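Local structure of DUF1993 domain-containing protein (2OQM) at residues C77-Q90 / V114-F126. The protein is of unknown function but belongs to the DUF1993 family and has the helical bundle of DinB-like proteins. Sequence-based numbering, arbitrary orientation.
Sequences CDTAKVGVARLTGQ and VLTYLEGFSEADF. With FMT (formic acid), chain N.
Val84 packs against Leu118 and Phe121 in a DinB-like helical bundle, where segments 77-87 and 114-119 of helices 69-87 and 104-119 lie with their axes 9.8 Å apart at closest and inclined by 21°. Its CB faces Leu118 CD2, and there the side chain forks. CG2 presses on the same methyl, Val84 CG2 to Leu118 CD2 being 3.5 Å, whereas CG1, anti to the backbone N (chi1 168°), stands over the centre of the Phe121 ring in a CH-pi contact, 3.6 Å from the centroid. One turn on, Thr88 CG2 lies over a face of the Phe126 ring, 3.7 Å from CE1, so Phe121 and Phe126 both lie against helix 69-87. Phe126 also touches Thr25 of helix 13-50. Helix 69-87 ends in a Schellman motif with Gly89 at C-prime, which brings Gln90 beside the Phe121 ring, amide and ring planes 28° apart. Tyr117 lies crosswise to Lys81, whose CG is 3.7 Å from Tyr117 CE2, while the Lys81 amine turns away to Pro95 O and His97. The Tyr117 hydroxyl reaches Ala85 CB at 3.4 Å and gives O2 of a formic acid, probably from the crystallisation liquor, a very short hydrogen bond, OH to O2 2.5 Å. A leucine in place of Tyr117 would probably leave this acid without its phenol donor and open a gap beside Ala85. At the ring edge, Tyr117 CE1 lies 3.3 Å from the formic acid C.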
loop_
_atom_site.group_PDB
_atom_site.type_symbol
_atom_site.label_atom_id
_atom_site.label_comp_id
_atom_site.label_asym_id
_atom_site.label_seq_id
_atom_site.Cartn_x
_atom_site.Cartn_y
_atom_site.Cartn_z
ATOM N N CYS A 77 -1.887 -10.420 -7.636
ATOM C CA CYS A 77 -1.878 -11.799 -7.214
ATOM C C CYS A 77 -0.444 -12.357 -7.145
ATOM O O CYS A 77 -0.081 -13.059 -6.199
ATOM C CB CYS A 77 -2.718 -12.643 -8.161
ATOM S SG CYS A 77 -4.531 -12.412 -8.066
ATOM N N ASP A 78 0.348 -12.046 -8.153
ATOM C CA ASP A 78 1.739 -12.506 -8.232
ATOM C C ASP A 78 2.575 -11.901 -7.128
ATOM O O ASP A 78 3.389 -12.571 -6.522
ATOM C CB ASP A 78 2.361 -12.163 -9.584
ATOM C CG ASP A 78 2.020 -13.151 -10.669
ATOM O OD1 ASP A 78 1.466 -14.235 -10.399
ATOM O OD2 ASP A 78 2.324 -12.815 -11.820
ATOM N N THR A 79 2.308 -10.647 -6.793
ATOM C CA THR A 79 3.055 -10.034 -5.721
ATOM C C THR A 79 2.903 -10.825 -4.413
ATOM O O THR A 79 3.894 -11.058 -3.694
ATOM C CB THR A 79 2.601 -8.600 -5.539
ATOM O OG1 THR A 79 2.870 -7.873 -6.745
ATOM C CG2 THR A 79 3.332 -7.943 -4.398
ATOM N N ALA A 80 1.653 -11.153 -4.075
ATOM C CA ALA A 80 1.322 -11.954 -2.897
ATOM C C ALA A 80 1.934 -13.342 -2.987
ATOM O O ALA A 80 2.630 -13.781 -2.064
ATOM C CB ALA A 80 -0.175 -12.059 -2.706
ATOM N N LYS A 81 1.686 -14.020 -4.101
ATOM C CA LYS A 81 2.105 -15.423 -4.265
ATOM C C LYS A 81 3.636 -15.549 -4.244
ATOM O O LYS A 81 4.195 -16.302 -3.450
ATOM C CB LYS A 81 1.566 -15.994 -5.581
ATOM C CG LYS A 81 1.998 -17.459 -5.841
ATOM C CD LYS A 81 1.708 -17.892 -7.263
ATOM C CE LYS A 81 2.601 -17.186 -8.290
ATOM N NZ LYS A 81 2.353 -17.660 -9.680
ATOM N N VAL A 82 4.299 -14.800 -5.127
ATOM C CA VAL A 82 5.757 -14.867 -5.261
ATOM C C VAL A 82 6.447 -14.266 -4.049
ATOM O O VAL A 82 7.530 -14.723 -3.636
ATOM C CB VAL A 82 6.223 -14.208 -6.562
ATOM C CG1 VAL A 82 7.802 -14.096 -6.596
ATOM C CG2 VAL A 82 5.644 -14.956 -7.782
ATOM N N GLY A 83 5.858 -13.225 -3.495
ATOM C CA GLY A 83 6.388 -12.591 -2.270
ATOM C C GLY A 83 6.495 -13.633 -1.145
ATOM O O GLY A 83 7.548 -13.815 -0.536
ATOM N N VAL A 84 5.414 -14.346 -0.905
ATOM C CA VAL A 84 5.392 -15.396 0.122
ATOM C C VAL A 84 6.353 -16.545 -0.219
ATOM O O VAL A 84 7.120 -16.975 0.631
ATOM C CB VAL A 84 3.957 -15.886 0.408
ATOM C CG1 VAL A 84 3.927 -17.189 1.264
ATOM C CG2 VAL A 84 3.150 -14.712 1.145
ATOM N N ALA A 85 6.317 -17.012 -1.465
ATOM C CA ALA A 85 7.229 -18.058 -1.932
ATOM C C ALA A 85 8.690 -17.681 -1.652
ATOM O O ALA A 85 9.451 -18.476 -1.141
ATOM C CB ALA A 85 7.015 -18.310 -3.420
ATOM N N ARG A 86 9.046 -16.456 -1.989
ATOM C CA ARG A 86 10.386 -15.937 -1.770
ATOM C C ARG A 86 10.791 -15.843 -0.312
ATOM O O ARG A 86 11.907 -16.248 0.061
ATOM C CB ARG A 86 10.547 -14.574 -2.412
ATOM C CG ARG A 86 10.807 -14.625 -3.936
ATOM C CD ARG A 86 11.250 -13.278 -4.436
ATOM N NE ARG A 86 11.139 -13.143 -5.878
ATOM C CZ ARG A 86 12.004 -13.672 -6.748
ATOM N NH1 ARG A 86 13.039 -14.385 -6.323
ATOM N NH2 ARG A 86 11.834 -13.497 -8.051
ATOM N N LEU A 87 9.909 -15.316 0.524
ATOM C CA LEU A 87 10.215 -15.168 1.919
ATOM C C LEU A 87 10.416 -16.500 2.602
ATOM O O LEU A 87 11.186 -16.594 3.568
ATOM C CB LEU A 87 9.095 -14.412 2.614
ATOM C CG LEU A 87 9.065 -12.936 2.311
ATOM C CD1 LEU A 87 7.721 -12.381 2.764
ATOM C CD2 LEU A 87 10.190 -12.212 3.015
ATOM N N THR A 88 9.689 -17.512 2.126
ATOM C CA THR A 88 9.715 -18.844 2.737
ATOM C C THR A 88 10.689 -19.786 2.059
ATOM O O THR A 88 10.729 -20.955 2.388
ATOM C CB THR A 88 8.322 -19.523 2.712
ATOM O OG1 THR A 88 7.878 -19.684 1.359
ATOM C CG2 THR A 88 7.307 -18.704 3.527
ATOM N N GLY A 89 11.479 -19.273 1.128
ATOM C CA GLY A 89 12.408 -20.105 0.355
ATOM C C GLY A 89 11.763 -21.200 -0.465
ATOM O O GLY A 89 12.380 -22.233 -0.727
ATOM N N GLN A 90 10.525 -20.997 -0.888
ATOM C CA GLN A 90 9.816 -21.990 -1.683
ATOM C C GLN A 90 9.480 -21.557 -3.095
ATOM O O GLN A 90 8.521 -22.063 -3.673
ATOM C CB GLN A 90 8.523 -22.370 -0.994
ATOM C CG GLN A 90 8.738 -22.812 0.450
ATOM C CD GLN A 90 7.468 -23.308 1.079
ATOM O OE1 GLN A 90 6.499 -23.623 0.374
ATOM N NE2 GLN A 90 7.451 -23.382 2.418
ATOM N N VAL A 114 -4.502 -18.172 -5.655
ATOM C CA VAL A 114 -3.522 -17.564 -4.767
ATOM C C VAL A 114 -3.979 -17.674 -3.336
ATOM O O VAL A 114 -3.184 -17.946 -2.459
ATOM C CB VAL A 114 -3.222 -16.099 -5.143
ATOM C CG1 VAL A 114 -2.272 -15.473 -4.103
ATOM C CG2 VAL A 114 -2.610 -16.110 -6.578
ATOM N N LEU A 115 -5.268 -17.489 -3.086
ATOM C CA LEU A 115 -5.794 -17.628 -1.733
ATOM C C LEU A 115 -5.602 -19.021 -1.198
ATOM O O LEU A 115 -5.227 -19.173 -0.053
ATOM C CB LEU A 115 -7.286 -17.215 -1.634
ATOM C CG LEU A 115 -7.614 -15.722 -1.716
ATOM C CD1 LEU A 115 -9.146 -15.469 -1.875
ATOM C CD2 LEU A 115 -7.015 -14.928 -0.518
ATOM N N THR A 116 -5.848 -20.052 -2.017
ATOM C CA THR A 116 -5.620 -21.428 -1.615
ATOM C C THR A 116 -4.147 -21.702 -1.336
ATOM O O THR A 116 -3.815 -22.355 -0.347
ATOM C CB THR A 116 -6.128 -22.412 -2.709
ATOM O OG1 THR A 116 -7.511 -22.156 -2.962
ATOM C CG2 THR A 116 -5.961 -23.871 -2.311
ATOM N N TYR A 117 -3.270 -21.193 -2.196
ATOM C CA TYR A 117 -1.841 -21.316 -1.983
ATOM C C TYR A 117 -1.440 -20.721 -0.640
ATOM O O TYR A 117 -0.787 -21.370 0.164
ATOM C CB TYR A 117 -1.110 -20.635 -3.108
ATOM C CG TYR A 117 0.406 -20.612 -2.979
ATOM C CD1 TYR A 117 1.142 -21.775 -3.125
ATOM C CD2 TYR A 117 1.096 -19.438 -2.751
ATOM C CE1 TYR A 117 2.536 -21.763 -3.032
ATOM C CE2 TYR A 117 2.477 -19.420 -2.688
ATOM C CZ TYR A 117 3.181 -20.594 -2.839
ATOM O OH TYR A 117 4.543 -20.607 -2.734
ATOM N N LEU A 118 -1.909 -19.520 -0.347
ATOM C CA LEU A 118 -1.527 -18.856 0.874
ATOM C C LEU A 118 -2.031 -19.592 2.115
ATOM O O LEU A 118 -1.371 -19.597 3.140
ATOM C CB LEU A 118 -2.009 -17.382 0.865
ATOM C CG LEU A 118 -1.307 -16.385 -0.077
ATOM C CD1 LEU A 118 -1.902 -14.948 0.135
ATOM C CD2 LEU A 118 0.200 -16.385 0.102
ATOM N N GLU A 119 -3.203 -20.204 2.026
ATOM C CA GLU A 119 -3.743 -21.031 3.125
ATOM C C GLU A 119 -2.844 -22.165 3.567
ATOM O O GLU A 119 -2.982 -22.714 4.686
ATOM C CB GLU A 119 -5.061 -21.687 2.714
ATOM C CG GLU A 119 -6.287 -20.931 3.078
ATOM C CD GLU A 119 -7.515 -21.414 2.294
ATOM O OE1 GLU A 119 -7.573 -22.601 1.890
ATOM O OE2 GLU A 119 -8.418 -20.582 2.055
ATOM N N GLY A 120 -1.966 -22.584 2.674
ATOM C CA GLY A 120 -1.118 -23.733 2.944
ATOM C C GLY A 120 0.053 -23.444 3.871
ATOM O O GLY A 120 0.707 -24.365 4.313
ATOM N N PHE A 121 0.313 -22.171 4.155
ATOM C CA PHE A 121 1.458 -21.760 4.963
ATOM C C PHE A 121 1.083 -21.590 6.421
ATOM O O PHE A 121 -0.100 -21.408 6.720
ATOM C CB PHE A 121 1.989 -20.428 4.423
ATOM C CG PHE A 121 2.668 -20.559 3.124
ATOM C CD1 PHE A 121 1.943 -20.536 1.955
ATOM C CD2 PHE A 121 4.058 -20.741 3.059
ATOM C CE1 PHE A 121 2.565 -20.675 0.723
ATOM C CE2 PHE A 121 4.706 -20.902 1.827
ATOM C CZ PHE A 121 3.952 -20.873 0.648
ATOM N N SER A 122 2.092 -21.674 7.303
ATOM C CA SER A 122 1.991 -21.364 8.735
ATOM C C SER A 122 3.116 -20.446 9.207
ATOM O O SER A 122 4.082 -20.230 8.479
ATOM C CB SER A 122 2.100 -22.661 9.542
ATOM O OG SER A 122 3.387 -23.243 9.345
ATOM N N GLU A 123 3.028 -19.961 10.450
ATOM C CA GLU A 123 4.092 -19.083 11.054
ATOM C C GLU A 123 5.449 -19.722 10.898
ATOM O O GLU A 123 6.418 -19.043 10.598
ATOM C CB GLU A 123 3.908 -18.850 12.566
ATOM C CG GLU A 123 2.782 -17.953 12.966
ATOM C CD GLU A 123 1.521 -18.726 13.302
ATOM O OE1 GLU A 123 1.291 -19.815 12.698
ATOM O OE2 GLU A 123 0.755 -18.222 14.160
ATOM N N ALA A 124 5.503 -21.036 11.133
ATOM C CA ALA A 124 6.765 -21.796 11.101
ATOM C C ALA A 124 7.449 -21.744 9.751
ATOM O O ALA A 124 8.673 -21.781 9.689
ATOM C CB ALA A 124 6.545 -23.242 11.522
ATOM N N ASP A 125 6.679 -21.627 8.668
ATOM C CA ASP A 125 7.283 -21.440 7.353
ATOM C C ASP A 125 8.113 -20.182 7.236
ATOM O O ASP A 125 8.915 -20.077 6.318
ATOM C CB ASP A 125 6.226 -21.479 6.252
ATOM C CG ASP A 125 5.542 -22.845 6.151
ATOM O OD1 ASP A 125 6.217 -23.876 6.339
ATOM O OD2 ASP A 125 4.326 -22.898 5.908
ATOM N N PHE A 126 7.898 -19.216 8.133
ATOM C CA PHE A 126 8.623 -17.959 8.127
ATOM C C PHE A 126 9.786 -17.877 9.122
ATOM O O PHE A 126 10.332 -16.802 9.373
ATOM C CB PHE A 126 7.657 -16.781 8.362
ATOM C CG PHE A 126 6.762 -16.496 7.201
ATOM C CD1 PHE A 126 5.709 -17.343 6.902
ATOM C CD2 PHE A 126 6.993 -15.403 6.382
ATOM C CE1 PHE A 126 4.868 -17.106 5.825
ATOM C CE2 PHE A 126 6.147 -15.126 5.314
ATOM C CZ PHE A 126 5.072 -15.991 5.023
HETATM C C FMT N . 5.241 -23.607 -2.930
HETATM O O1 FMT N . 5.370 -24.243 -1.888
HETATM O O2 FMT N . 5.917 -22.612 -3.222
HETATM O O HOH W 1 9.610 -22.710 4.357
#